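Eukaryotic peptide chain release factor GTP-binding subunit (Schizosaccharomyces pombe, PDB 1R5B) is the GTP-binding subunit (eRF3) of a eukaryotic translation release factor, a P-loop G protein related to elongation factor Tu. Local coordinates at residues K41-I46 with H120-L125; N45-G50 with S143-G148; F116-R121 with Y259-T264; G180-V185 with H265-V270. All coordinates share one frame; numbering follows the deposited sequence.

Interaction 1. Residues K41-I46 with H120-L125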
loop_
_atom_site.group_PDB
_atom_site.type_symbol
_atom_site.label_atom_id
_atom_site.label_comp_id
_atom_site.label_asym_id
_atom_site.label_seq_id
_atom_site.Cartn_x
_atom_site.Cartn_y
_atom_site.Cartn_z
ATOM N N LYS A 41 10.043 -0.338 -3.988
ATOM C CA LYS A 41 8.625 -0.678 -4.168
ATOM C C LYS A 41 7.999 -1.426 -2.982
ATOM O O LYS A 41 8.643 -2.256 -2.346
ATOM C CB LYS A 41 8.443 -1.527 -5.431
ATOM C CG LYS A 41 8.691 -0.771 -6.723
ATOM C CD LYS A 41 8.798 -1.707 -7.916
ATOM C CE LYS A 41 9.365 -0.993 -9.139
ATOM N NZ LYS A 41 8.388 -0.908 -10.229
ATOM N N GLU A 42 6.730 -1.135 -2.705
ATOM C CA GLU A 42 6.009 -1.740 -1.581
ATOM C C GLU A 42 5.709 -3.217 -1.837
ATOM O O GLU A 42 5.142 -3.553 -2.856
ATOM C CB GLU A 42 4.701 -0.974 -1.329
ATOM C CG GLU A 42 3.807 -1.545 -0.226
ATOM C CD GLU A 42 2.436 -0.873 -0.151
ATOM O OE1 GLU A 42 2.086 -0.086 -1.057
ATOM O OE2 GLU A 42 1.696 -1.138 0.825
ATOM N N HIS A 43 6.069 -4.084 -0.899
ATOM C CA HIS A 43 5.795 -5.508 -1.023
ATOM C C HIS A 43 4.361 -5.780 -0.657
ATOM O O HIS A 43 3.894 -5.329 0.387
ATOM C CB HIS A 43 6.667 -6.335 -0.092
ATOM C CG HIS A 43 8.106 -6.392 -0.496
ATOM N ND1 HIS A 43 8.800 -5.286 -0.941
ATOM C CD2 HIS A 43 8.990 -7.419 -0.496
ATOM C CE1 HIS A 43 10.046 -5.633 -1.205
ATOM N NE2 HIS A 43 10.187 -6.920 -0.945
ATOM N N VAL A 44 3.696 -6.562 -1.499
ATOM C CA VAL A 44 2.297 -6.946 -1.337
ATOM C C VAL A 44 2.147 -8.440 -1.616
ATOM O O VAL A 44 2.849 -8.980 -2.465
ATOM C CB VAL A 44 1.418 -6.154 -2.324
ATOM C CG1 VAL A 44 -0.031 -6.505 -2.176
ATOM C CG2 VAL A 44 1.617 -4.673 -2.099
ATOM N N ASN A 45 1.263 -9.103 -0.880
ATOM C CA ASN A 45 0.947 -10.511 -1.102
ATOM C C ASN A 45 -0.392 -10.620 -1.792
ATOM O O ASN A 45 -1.384 -10.028 -1.346
ATOM C CB ASN A 45 0.860 -11.267 0.225
ATOM C CG ASN A 45 2.213 -11.440 0.904
ATOM O OD1 ASN A 45 2.279 -11.642 2.112
ATOM N ND2 ASN A 45 3.280 -11.372 0.139
ATOM N N ILE A 46 -0.432 -11.375 -2.874
ATOM C CA ILE A 46 -1.643 -11.530 -3.675
ATOM C C ILE A 46 -1.907 -12.998 -3.923
ATOM O O ILE A 46 -0.982 -13.777 -4.159
ATOM C CB ILE A 46 -1.529 -10.742 -4.995
ATOM C CG1 ILE A 46 -2.862 -10.738 -5.740
ATOM C CG2 ILE A 46 -0.430 -11.296 -5.875
ATOM C CD1 ILE A 46 -2.937 -9.677 -6.813
ATOM N N HIS A 120 4.553 1.095 -8.454
ATOM C CA HIS A 120 4.776 1.338 -7.032
ATOM C C HIS A 120 4.905 0.087 -6.166
ATOM O O HIS A 120 5.275 0.205 -5.003
ATOM C CB HIS A 120 3.648 2.203 -6.471
ATOM C CG HIS A 120 3.451 3.491 -7.206
ATOM N ND1 HIS A 120 4.374 4.518 -7.174
ATOM C CD2 HIS A 120 2.429 3.930 -7.977
ATOM C CE1 HIS A 120 3.931 5.526 -7.906
ATOM N NE2 HIS A 120 2.750 5.197 -8.398
ATOM N N ARG A 121 4.598 -1.096 -6.699
ATOM C CA ARG A 121 4.490 -2.291 -5.851
ATOM C C ARG A 121 5.136 -3.555 -6.401
ATOM O O ARG A 121 5.207 -3.750 -7.613
ATOM C CB ARG A 121 3.020 -2.596 -5.576
ATOM C CG ARG A 121 2.366 -1.629 -4.622
ATOM C CD ARG A 121 0.855 -1.813 -4.460
ATOM N NE ARG A 121 0.344 -0.913 -3.441
ATOM C CZ ARG A 121 -0.937 -0.668 -3.203
ATOM N NH1 ARG A 121 -1.903 -1.261 -3.901
ATOM N NH2 ARG A 121 -1.247 0.183 -2.240
ATOM N N ARG A 122 5.585 -4.421 -5.489
ATOM C CA ARG A 122 5.991 -5.788 -5.829
ATOM C C ARG A 122 5.041 -6.817 -5.235
ATOM O O ARG A 122 4.979 -6.958 -4.008
ATOM C CB ARG A 122 7.388 -6.097 -5.304
ATOM C CG ARG A 122 7.768 -7.569 -5.499
ATOM C CD ARG A 122 9.134 -7.936 -5.020
ATOM N NE ARG A 122 10.161 -7.264 -5.801
ATOM C CZ ARG A 122 11.456 -7.551 -5.724
ATOM N NH1 ARG A 122 11.894 -8.506 -4.899
ATOM N NH2 ARG A 122 12.326 -6.886 -6.477
ATOM N N PHE A 123 4.365 -7.572 -6.100
ATOM C CA PHE A 123 3.362 -8.540 -5.672
ATOM C C PHE A 123 3.909 -9.956 -5.633
ATOM O O PHE A 123 4.215 -10.540 -6.665
ATOM C CB PHE A 123 2.161 -8.501 -6.599
ATOM C CG PHE A 123 1.506 -7.169 -6.666
ATOM C CD1 PHE A 123 1.988 -6.195 -7.512
ATOM C CD2 PHE A 123 0.410 -6.885 -5.889
ATOM C CE1 PHE A 123 1.394 -4.974 -7.578
ATOM C CE2 PHE A 123 -0.192 -5.651 -5.953
ATOM C CZ PHE A 123 0.306 -4.692 -6.799
ATOM N N SER A 124 4.015 -10.507 -4.434
ATOM C CA SER A 124 4.386 -11.898 -4.250
ATOM C C SER A 124 3.149 -12.788 -4.404
ATOM O O SER A 124 2.161 -12.604 -3.697
ATOM C CB SER A 124 5.021 -12.060 -2.868
ATOM O OG SER A 124 5.162 -13.418 -2.523
ATOM N N LEU A 125 3.195 -13.745 -5.331
ATOM C CA LEU A 125 2.050 -14.644 -5.560
ATOM C C LEU A 125 2.026 -15.803 -4.570
ATOM O O LEU A 125 2.927 -16.622 -4.572
ATOM C CB LEU A 125 2.073 -15.215 -6.976
ATOM C CG LEU A 125 1.859 -14.246 -8.143
ATOM C CD1 LEU A 125 2.662 -14.694 -9.341
ATOM C CD2 LEU A 125 0.401 -14.151 -8.525
HETATM O O HOH W 1 0.211 1.811 -0.171
#
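Glu42 swings its CG anti to the backbone N (chi1 177°) and stays extended beyond it, while Arg121 sets CG beside its own N (chi1 -72°) and runs straight out to NE; the two chains thus lie side by side, pointing the same way. Arg121 NE donates to Glu42 OE1 at 3.1 Å, a salt bridge that reaches the oxygen from above the carboxylate plane, with the flat groups turned 76° apart. A water bridges the pair, donating to Glu42 OE1 and accepting from Arg121 NH2. Lys269 takes the other carboxylate oxygen, and Arg121 NH1 goes on to Met263 O.

Strands 42-50 and 121-125 are parallel neighbours in the central sheet of the G domain. Their ladder zigzags: Arg122 N to Glu42 O at 2.8 Å, Val44 N to Arg122 O, Ser124 N to Val44 O, and Ile46 N to Ser124 O at 3.0 Å.

On the Glu42 side of the sheet, Val44 splits its branches, CG2 against Arg121 CD at 3.8 Å and CG1 alongside Phe123 CD2, also at 3.8 Å. Ile46 CG2 packs on Phe123 CB at 3.9 Å. On the reverse side, Arg122 CD lies over one face of the His43 ring.

Interaction 2. Residues N45-G50 with S143-G148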
loop_
_atom_site.group_PDB
_atom_site.type_symbol
_atom_site.label_atom_id
_atom_site.label_comp_id
_atom_site.label_asym_id
_atom_site.label_seq_id
_atom_site.Cartn_x
_atom_site.Cartn_y
_atom_site.Cartn_z
ATOM N N ASN A 45 1.263 -9.103 -0.880
ATOM C CA ASN A 45 0.947 -10.511 -1.102
ATOM C C ASN A 45 -0.392 -10.620 -1.792
ATOM O O ASN A 45 -1.384 -10.028 -1.346
ATOM C CB ASN A 45 0.860 -11.267 0.225
ATOM C CG ASN A 45 2.213 -11.440 0.904
ATOM O OD1 ASN A 45 2.279 -11.642 2.112
ATOM N ND2 ASN A 45 3.280 -11.372 0.139
ATOM N N ILE A 46 -0.432 -11.375 -2.874
ATOM C CA ILE A 46 -1.643 -11.530 -3.675
ATOM C C ILE A 46 -1.907 -12.998 -3.923
ATOM O O ILE A 46 -0.982 -13.777 -4.159
ATOM C CB ILE A 46 -1.529 -10.742 -4.995
ATOM C CG1 ILE A 46 -2.862 -10.738 -5.740
ATOM C CG2 ILE A 46 -0.430 -11.296 -5.875
ATOM C CD1 ILE A 46 -2.937 -9.677 -6.813
ATOM N N VAL A 47 -3.168 -13.384 -3.840
ATOM C CA VAL A 47 -3.557 -14.759 -4.092
ATOM C C VAL A 47 -4.676 -14.768 -5.119
ATOM O O VAL A 47 -5.563 -13.927 -5.075
ATOM C CB VAL A 47 -3.980 -15.479 -2.804
ATOM C CG1 VAL A 47 -5.237 -14.849 -2.175
ATOM C CG2 VAL A 47 -4.199 -16.946 -3.071
ATOM N N PHE A 48 -4.601 -15.710 -6.052
ATOM C CA PHE A 48 -5.601 -15.876 -7.100
ATOM C C PHE A 48 -6.427 -17.128 -6.818
ATOM O O PHE A 48 -5.890 -18.170 -6.455
ATOM C CB PHE A 48 -4.927 -15.985 -8.469
ATOM C CG PHE A 48 -4.396 -14.688 -8.976
ATOM C CD1 PHE A 48 -3.246 -14.151 -8.451
ATOM C CD2 PHE A 48 -5.060 -13.989 -9.962
ATOM C CE1 PHE A 48 -2.760 -12.942 -8.910
ATOM C CE2 PHE A 48 -4.571 -12.780 -10.424
ATOM C CZ PHE A 48 -3.423 -12.261 -9.897
ATOM N N ILE A 49 -7.737 -16.994 -6.987
ATOM C CA ILE A 49 -8.703 -18.049 -6.686
ATOM C C ILE A 49 -9.633 -18.252 -7.881
ATOM O O ILE A 49 -9.966 -17.311 -8.589
ATOM C CB ILE A 49 -9.528 -17.661 -5.440
ATOM C CG1 ILE A 49 -8.604 -17.429 -4.242
ATOM C CG2 ILE A 49 -10.562 -18.733 -5.109
ATOM C CD1 ILE A 49 -9.333 -17.063 -2.973
ATOM N N GLY A 50 -10.068 -19.488 -8.089
ATOM C CA GLY A 50 -10.948 -19.802 -9.204
ATOM C C GLY A 50 -10.742 -21.201 -9.715
ATOM O O GLY A 50 -9.920 -21.951 -9.190
ATOM N N SER A 143 2.107 -15.428 4.933
ATOM C CA SER A 143 1.159 -16.186 4.102
ATOM C C SER A 143 -0.285 -15.670 4.292
ATOM O O SER A 143 -1.254 -16.410 4.036
ATOM C CB SER A 143 1.221 -17.686 4.432
ATOM O OG SER A 143 2.532 -18.209 4.308
ATOM N N GLN A 144 -0.421 -14.423 4.760
ATOM C CA GLN A 144 -1.706 -13.722 4.773
ATOM C C GLN A 144 -1.725 -12.829 3.549
ATOM O O GLN A 144 -0.834 -12.014 3.335
ATOM C CB GLN A 144 -1.881 -12.909 6.060
ATOM C CG GLN A 144 -3.165 -12.076 6.175
ATOM C CD GLN A 144 -4.459 -12.874 5.945
ATOM O OE1 GLN A 144 -4.755 -13.811 6.708
ATOM N NE2 GLN A 144 -5.243 -12.487 4.914
ATOM N N ALA A 145 -2.732 -13.011 2.720
ATOM C CA ALA A 145 -2.865 -12.237 1.493
ATOM C C ALA A 145 -3.288 -10.798 1.781
ATOM O O ALA A 145 -4.032 -10.548 2.704
ATOM C CB ALA A 145 -3.877 -12.897 0.581
ATOM N N ASP A 146 -2.782 -9.862 0.992
ATOM C CA ASP A 146 -3.282 -8.494 0.986
ATOM C C ASP A 146 -4.441 -8.343 0.020
ATOM O O ASP A 146 -5.348 -7.556 0.262
ATOM C CB ASP A 146 -2.190 -7.513 0.575
ATOM C CG ASP A 146 -1.075 -7.425 1.587
ATOM O OD1 ASP A 146 -1.347 -7.141 2.765
ATOM O OD2 ASP A 146 0.110 -7.634 1.294
ATOM N N ILE A 147 -4.393 -9.085 -1.078
ATOM C CA ILE A 147 -5.349 -8.957 -2.165
ATOM C C ILE A 147 -5.779 -10.352 -2.607
ATOM O O ILE A 147 -4.949 -11.226 -2.779
ATOM C CB ILE A 147 -4.706 -8.236 -3.360
ATOM C CG1 ILE A 147 -4.271 -6.809 -2.998
ATOM C CG2 ILE A 147 -5.665 -8.199 -4.541
ATOM C CD1 ILE A 147 -3.225 -6.234 -3.971
ATOM N N GLY A 148 -7.074 -10.558 -2.770
ATOM C CA GLY A 148 -7.623 -11.795 -3.288
ATOM C C GLY A 148 -8.277 -11.482 -4.612
ATOM O O GLY A 148 -9.042 -10.529 -4.704
#
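Gln144 meets Asn45 through its backbone, Gln144 O lying 3.6 Å from Asn45 CB. Its side chain folds over instead, so that NE2 donates to Ala145 O and also to Gln179 O. Ala145 follows with its methyl group, CB touching Val47 CG1 at 3.6 Å; a chi1 of 64° on Val47 sets CG1 between its own backbone N and carbonyl carbon, and from there it reaches across.

Asp146 does most of the polar work. Its N donates to Asn45 O at 2.7 Å, and its OD2 takes the N-H of Asn45 at 2.9 Å, a nearly straight bond (173°) arriving on the anti side of the carboxylate. The same OD2 forms a salt bridge with Arg268, which probably keeps the group charged. One residue on, Ile147 N reaches the same Asn45 O at 3.2 Å, in the carbonyl plane, so that two successive amides share one acceptor. Ile147 O then receives Val47 N at 3.0 Å, and Ile147 CG2 crosses the CD1 end of Ile46 at 3.8 Å. Gly148 ends the contact, its CA facing Val47 O in a CA-H...O approach.

Here the chain enters strand 147-153, the parallel partner of strand 42-50; a parallel strand pair with the first strand running on to Gly50, the start of a probable P-loop (Walker A), is typical of the P-loop NTPase fold.

Interaction 3. Residues F116-R121 with Y259-T264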
loop_
_atom_site.group_PDB
_atom_site.type_symbol
_atom_site.label_atom_id
_atom_site.label_comp_id
_atom_site.label_asym_id
_atom_site.label_seq_id
_atom_site.Cartn_x
_atom_site.Cartn_y
_atom_site.Cartn_z
ATOM N N PHE A 116 5.655 -10.288 -9.274
ATOM C CA PHE A 116 5.633 -9.351 -10.387
ATOM C C PHE A 116 5.514 -7.914 -9.897
ATOM O O PHE A 116 5.162 -7.676 -8.755
ATOM C CB PHE A 116 4.489 -9.681 -11.333
ATOM C CG PHE A 116 3.122 -9.511 -10.734
ATOM C CD1 PHE A 116 2.423 -8.323 -10.897
ATOM C CD2 PHE A 116 2.531 -10.537 -10.026
ATOM C CE1 PHE A 116 1.160 -8.157 -10.367
ATOM C CE2 PHE A 116 1.261 -10.379 -9.482
ATOM C CZ PHE A 116 0.574 -9.181 -9.656
ATOM N N GLU A 117 5.800 -6.951 -10.766
ATOM C CA GLU A 117 5.837 -5.551 -10.352
ATOM C C GLU A 117 4.978 -4.643 -11.198
ATOM O O GLU A 117 4.788 -4.862 -12.384
ATOM C CB GLU A 117 7.266 -5.006 -10.373
ATOM C CG GLU A 117 8.256 -5.800 -9.545
ATOM C CD GLU A 117 9.520 -5.012 -9.242
ATOM O OE1 GLU A 117 9.739 -3.972 -9.891
ATOM O OE2 GLU A 117 10.291 -5.427 -8.354
ATOM N N THR A 118 4.453 -3.628 -10.531
ATOM C CA THR A 118 3.854 -2.454 -11.137
ATOM C C THR A 118 4.738 -1.277 -10.732
ATOM O O THR A 118 5.783 -1.484 -10.111
ATOM C CB THR A 118 2.442 -2.270 -10.583
ATOM O OG1 THR A 118 2.479 -2.166 -9.140
ATOM C CG2 THR A 118 1.589 -3.503 -10.888
ATOM N N GLU A 119 4.314 -0.050 -11.041
ATOM C CA GLU A 119 5.161 1.126 -10.825
ATOM C C GLU A 119 5.527 1.272 -9.350
ATOM O O GLU A 119 6.683 1.510 -9.025
ATOM C CB GLU A 119 4.474 2.398 -11.339
ATOM C CG GLU A 119 5.373 3.630 -11.426
ATOM C CD GLU A 119 4.608 4.940 -11.632
ATOM O OE1 GLU A 119 5.244 6.025 -11.651
ATOM O OE2 GLU A 119 3.367 4.895 -11.784
ATOM N N HIS A 120 4.553 1.095 -8.454
ATOM C CA HIS A 120 4.776 1.338 -7.032
ATOM C C HIS A 120 4.905 0.087 -6.166
ATOM O O HIS A 120 5.275 0.205 -5.003
ATOM C CB HIS A 120 3.648 2.203 -6.471
ATOM C CG HIS A 120 3.451 3.491 -7.206
ATOM N ND1 HIS A 120 4.374 4.518 -7.174
ATOM C CD2 HIS A 120 2.429 3.930 -7.977
ATOM C CE1 HIS A 120 3.931 5.526 -7.906
ATOM N NE2 HIS A 120 2.750 5.197 -8.398
ATOM N N ARG A 121 4.598 -1.096 -6.699
ATOM C CA ARG A 121 4.490 -2.291 -5.851
ATOM C C ARG A 121 5.136 -3.555 -6.401
ATOM O O ARG A 121 5.207 -3.750 -7.613
ATOM C CB ARG A 121 3.020 -2.596 -5.576
ATOM C CG ARG A 121 2.366 -1.629 -4.622
ATOM C CD ARG A 121 0.855 -1.813 -4.460
ATOM N NE ARG A 121 0.344 -0.913 -3.441
ATOM C CZ ARG A 121 -0.937 -0.668 -3.203
ATOM N NH1 ARG A 121 -1.903 -1.261 -3.901
ATOM N NH2 ARG A 121 -1.247 0.183 -2.240
ATOM N N TYR A 259 -5.253 -0.994 -11.393
ATOM C CA TYR A 259 -6.048 -1.036 -10.178
ATOM C C TYR A 259 -5.256 -1.639 -8.992
ATOM O O TYR A 259 -5.311 -1.117 -7.881
ATOM C CB TYR A 259 -7.335 -1.835 -10.418
ATOM C CG TYR A 259 -8.154 -1.929 -9.182
ATOM C CD1 TYR A 259 -8.947 -0.856 -8.776
ATOM C CD2 TYR A 259 -8.097 -3.056 -8.372
ATOM C CE1 TYR A 259 -9.685 -0.916 -7.611
ATOM C CE2 TYR A 259 -8.832 -3.117 -7.190
ATOM C CZ TYR A 259 -9.610 -2.047 -6.820
ATOM O OH TYR A 259 -10.334 -2.100 -5.669
ATOM N N LEU A 260 -4.550 -2.740 -9.232
ATOM C CA LEU A 260 -3.723 -3.384 -8.207
ATOM C C LEU A 260 -2.643 -2.423 -7.676
ATOM O O LEU A 260 -2.288 -2.455 -6.502
ATOM C CB LEU A 260 -3.044 -4.627 -8.778
ATOM C CG LEU A 260 -3.550 -6.043 -8.450
ATOM C CD1 LEU A 260 -5.018 -6.089 -8.147
ATOM C CD2 LEU A 260 -3.180 -7.012 -9.594
ATOM N N ASP A 261 -2.155 -1.546 -8.551
ATOM C CA ASP A 261 -1.090 -0.630 -8.201
ATOM C C ASP A 261 -1.498 0.436 -7.189
ATOM O O ASP A 261 -0.748 0.721 -6.278
ATOM C CB ASP A 261 -0.537 0.045 -9.461
ATOM C CG ASP A 261 0.698 0.862 -9.174
ATOM O OD1 ASP A 261 1.721 0.267 -8.797
ATOM O OD2 ASP A 261 0.740 2.102 -9.287
ATOM N N SER A 262 -2.668 1.033 -7.364
ATOM C CA SER A 262 -3.098 2.159 -6.523
ATOM C C SER A 262 -4.180 1.780 -5.493
ATOM O O SER A 262 -4.589 2.609 -4.693
ATOM C CB SER A 262 -3.600 3.301 -7.412
ATOM O OG SER A 262 -4.631 2.837 -8.264
ATOM N N MET A 263 -4.634 0.528 -5.552
ATOM C CA MET A 263 -5.497 -0.109 -4.550
ATOM C C MET A 263 -5.082 0.254 -3.142
ATOM O O MET A 263 -3.941 0.126 -2.755
ATOM C CB MET A 263 -5.297 -1.628 -4.607
ATOM C CG MET A 263 -6.444 -2.373 -4.995
ATOM S SD MET A 263 -6.107 -4.096 -4.880
ATOM C CE MET A 263 -7.439 -4.434 -3.752
ATOM N N THR A 264 -6.055 0.554 -2.341
ATOM C CA THR A 264 -5.814 1.047 -1.018
ATOM C C THR A 264 -6.113 -0.027 0.055
ATOM O O THR A 264 -5.458 -0.077 1.088
ATOM C CB THR A 264 -6.664 2.293 -0.900
ATOM O OG1 THR A 264 -5.894 3.326 -0.314
ATOM C CG2 THR A 264 -7.835 2.105 -0.048
#
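Asp261 OD1 is gripped by two donors from the turn between strands 115-117 and 121-125: Thr118 OG1 at 2.6 Å, arriving on the anti side of the carboxylate, and His120 N at 3.0 Å, using the syn lone pair. The aspartate gets there because its CG stands anti to the backbone N (chi1 -172°), and its side chain and that of Thr118 slide past each other in opposite directions.

Next along, Arg121 reaches over the end of helix 256-262. Both of its terminal nitrogens, NH1 and NH2, hold Met263 O end-on at 2.7 Å each, with that oxygen practically in the guanidinium plane. Arg121 NH1 also donates to Leu260 O at 2.9 Å, while Asp261 O sits over one face of the guanidinium, 3.1 Å above its plane. Glu42 occupies Arg121 NE, which helps fix the rotation of the group.

On the apolar side, Leu260 CD2 touches the edge of the Phe116 ring at CZ, 4.3 Å away.

A positive group thus lies among carbonyls at the C-terminal end of the helix, where the helix dipole would favour it, and the two donors on Asp261 OD1 would tend to keep that carboxylate ionised, against the opposing effect of the nearby Glu119 carboxylate.

Interaction 4. Residues G180-V185 with H265-V270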
loop_
_atom_site.group_PDB
_atom_site.type_symbol
_atom_site.label_atom_id
_atom_site.label_comp_id
_atom_site.label_asym_id
_atom_site.label_seq_id
_atom_site.Cartn_x
_atom_site.Cartn_y
_atom_site.Cartn_z
ATOM N N GLY A 180 -9.282 -14.206 4.625
ATOM C CA GLY A 180 -9.282 -12.870 5.189
ATOM C C GLY A 180 -9.524 -11.801 4.153
ATOM O O GLY A 180 -9.345 -10.629 4.437
ATOM N N ILE A 181 -9.961 -12.200 2.963
ATOM C CA ILE A 181 -10.236 -11.257 1.872
ATOM C C ILE A 181 -11.598 -10.653 2.055
ATOM O O ILE A 181 -12.603 -11.278 1.741
ATOM C CB ILE A 181 -10.183 -11.940 0.464
ATOM C CG1 ILE A 181 -8.864 -12.683 0.275
ATOM C CG2 ILE A 181 -10.377 -10.883 -0.632
ATOM C CD1 ILE A 181 -7.654 -11.827 0.608
ATOM N N ASN A 182 -11.618 -9.437 2.580
ATOM C CA ASN A 182 -12.840 -8.690 2.823
ATOM C C ASN A 182 -13.120 -7.681 1.725
ATOM O O ASN A 182 -14.195 -7.089 1.675
ATOM C CB ASN A 182 -12.759 -7.996 4.183
ATOM C CG ASN A 182 -12.692 -8.985 5.331
ATOM O OD1 ASN A 182 -11.979 -8.781 6.307
ATOM N ND2 ASN A 182 -13.430 -10.071 5.209
ATOM N N HIS A 183 -12.153 -7.475 0.848
ATOM C CA HIS A 183 -12.363 -6.661 -0.336
ATOM C C HIS A 183 -11.896 -7.504 -1.511
ATOM O O HIS A 183 -10.706 -7.638 -1.766
ATOM C CB HIS A 183 -11.571 -5.368 -0.227
ATOM C CG HIS A 183 -11.721 -4.472 -1.408
ATOM N ND1 HIS A 183 -11.037 -4.681 -2.583
ATOM C CD2 HIS A 183 -12.463 -3.358 -1.597
ATOM C CE1 HIS A 183 -11.350 -3.730 -3.445
ATOM N NE2 HIS A 183 -12.211 -2.913 -2.871
ATOM N N LEU A 184 -12.851 -8.105 -2.196
ATOM C CA LEU A 184 -12.565 -9.080 -3.218
ATOM C C LEU A 184 -12.455 -8.391 -4.569
ATOM O O LEU A 184 -13.334 -7.635 -4.951
ATOM C CB LEU A 184 -13.695 -10.103 -3.237
ATOM C CG LEU A 184 -13.508 -11.365 -4.054
ATOM C CD1 LEU A 184 -12.315 -12.139 -3.556
ATOM C CD2 LEU A 184 -14.756 -12.215 -3.934
ATOM N N VAL A 185 -11.365 -8.646 -5.272
ATOM C CA VAL A 185 -11.247 -8.276 -6.676
ATOM C C VAL A 185 -11.721 -9.465 -7.524
ATOM O O VAL A 185 -11.193 -10.566 -7.398
ATOM C CB VAL A 185 -9.801 -7.914 -7.043
ATOM C CG1 VAL A 185 -9.700 -7.551 -8.504
ATOM C CG2 VAL A 185 -9.305 -6.760 -6.172
ATOM N N HIS A 265 -7.067 -0.907 -0.214
ATOM C CA HIS A 265 -7.438 -1.938 0.747
ATOM C C HIS A 265 -6.504 -3.145 0.640
ATOM O O HIS A 265 -6.743 -4.019 -0.161
ATOM C CB HIS A 265 -8.879 -2.356 0.497
ATOM C CG HIS A 265 -9.500 -3.126 1.614
ATOM N ND1 HIS A 265 -9.088 -4.393 1.973
ATOM C CD2 HIS A 265 -10.529 -2.816 2.433
ATOM C CE1 HIS A 265 -9.842 -4.825 2.972
ATOM N NE2 HIS A 265 -10.720 -3.886 3.270
ATOM N N LEU A 266 -5.421 -3.146 1.423
ATOM C CA LEU A 266 -4.541 -4.303 1.567
ATOM C C LEU A 266 -4.741 -4.906 2.973
ATOM O O LEU A 266 -4.490 -4.244 3.983
ATOM C CB LEU A 266 -3.076 -3.886 1.371
ATOM C CG LEU A 266 -2.690 -3.103 0.106
ATOM C CD1 LEU A 266 -1.205 -2.905 0.031
ATOM C CD2 LEU A 266 -3.127 -3.775 -1.116
ATOM N N GLU A 267 -5.176 -6.156 3.039
ATOM C CA GLU A 267 -5.615 -6.749 4.311
ATOM C C GLU A 267 -4.626 -6.676 5.464
ATOM O O GLU A 267 -5.036 -6.367 6.556
ATOM C CB GLU A 267 -6.025 -8.202 4.146
ATOM C CG GLU A 267 -7.194 -8.446 3.212
ATOM C CD GLU A 267 -8.492 -7.771 3.647
ATOM O OE1 GLU A 267 -8.663 -7.422 4.835
ATOM O OE2 GLU A 267 -9.347 -7.604 2.756
ATOM N N ARG A 268 -3.345 -6.974 5.248
ATOM C CA ARG A 268 -2.389 -6.908 6.349
ATOM C C ARG A 268 -2.312 -5.497 6.926
ATOM O O ARG A 268 -2.254 -5.326 8.140
ATOM C CB ARG A 268 -0.989 -7.368 5.931
ATOM C CG ARG A 268 -0.901 -8.863 5.628
ATOM C CD ARG A 268 0.476 -9.358 5.218
ATOM N NE ARG A 268 1.000 -8.629 4.062
ATOM C CZ ARG A 268 2.278 -8.586 3.716
ATOM N NH1 ARG A 268 3.190 -9.235 4.417
ATOM N NH2 ARG A 268 2.651 -7.882 2.657
ATOM N N LYS A 269 -2.306 -4.504 6.038
ATOM C CA LYS A 269 -2.219 -3.086 6.414
ATOM C C LYS A 269 -3.521 -2.627 7.089
ATOM O O LYS A 269 -3.475 -1.899 8.063
ATOM C CB LYS A 269 -1.943 -2.224 5.177
ATOM C CG LYS A 269 -1.190 -0.954 5.415
ATOM C CD LYS A 269 -1.109 -0.091 4.140
ATOM C CE LYS A 269 0.006 -0.508 3.194
ATOM N NZ LYS A 269 -0.172 0.114 1.820
ATOM N N VAL A 270 -4.663 -3.073 6.576
ATOM C CA VAL A 270 -5.960 -2.748 7.180
ATOM C C VAL A 270 -6.075 -3.309 8.603
ATOM O O VAL A 270 -6.681 -2.687 9.481
ATOM C CB VAL A 270 -7.140 -3.311 6.335
ATOM C CG1 VAL A 270 -8.496 -3.179 7.080
ATOM C CG2 VAL A 270 -7.215 -2.619 4.978
#
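Glu267 starts with CB 4.1 Å from Gly180 O. CG, set beside the backbone N by chi1 (-62°), lies 3.3 Å from that same oxygen; the bend at chi2 (-61°) then turns CD toward it as well, and CD comes nearest, 3.1 Å from Gly180 O. Of the two carboxylate oxygens, OE1 comes within 3.3 Å of Gly180 O, two acceptors without a bond between them. OE2 accepts from Asn182 N at 2.9 Å and weakly from His183 N, although its exact place in the model is less sure.

Gly180, at positive phi, is the C-prime residue of the Schellman motif that ends helix 169-178, so the glutamate, in the first turn of helix 267-270, meets the chain just where it leaves that helix for strand 184-189.

Beside it, His183 CB stands over the face of the His265 ring, 3.5 Å from the centroid, a CH-pi contact; Val270 CG2 covers the opposite face. The rings are nearly parallel, yet slid so far apart that they barely overlap.

If OE2 is placed correctly, the amides of Asn182 and, weakly, His183 would steady the negative charge, whereas the Gly180 carbonyl oxygen would oppose it, so the net effect on ionisation is hard to judge.

All four contacts gather at one end of the central sheet of the G domain. Interactions 1 and 2 share strand 42-50, flanked by strands 121-125 and 147-153, with centres about 11 Å apart. Interaction 3, centre to centre about 7 Å from interaction 1, continues from its Arg121, tying the edge hairpin to helix 256-262. Interaction 4 adds the start of strand 184-189, next in the sheet; its centre and that of interaction 2 are about 9 Å apart. Along the chain, interactions 1 and 2 close before 4 opens, whereas 3 crosses both 2 and 4. Salt bridges Glu42-Lys269 and Asp146-Arg268 tie helix 267-270, which leads toward the following beta domain, to strand 42-50 and to the loop entering strand 147-153.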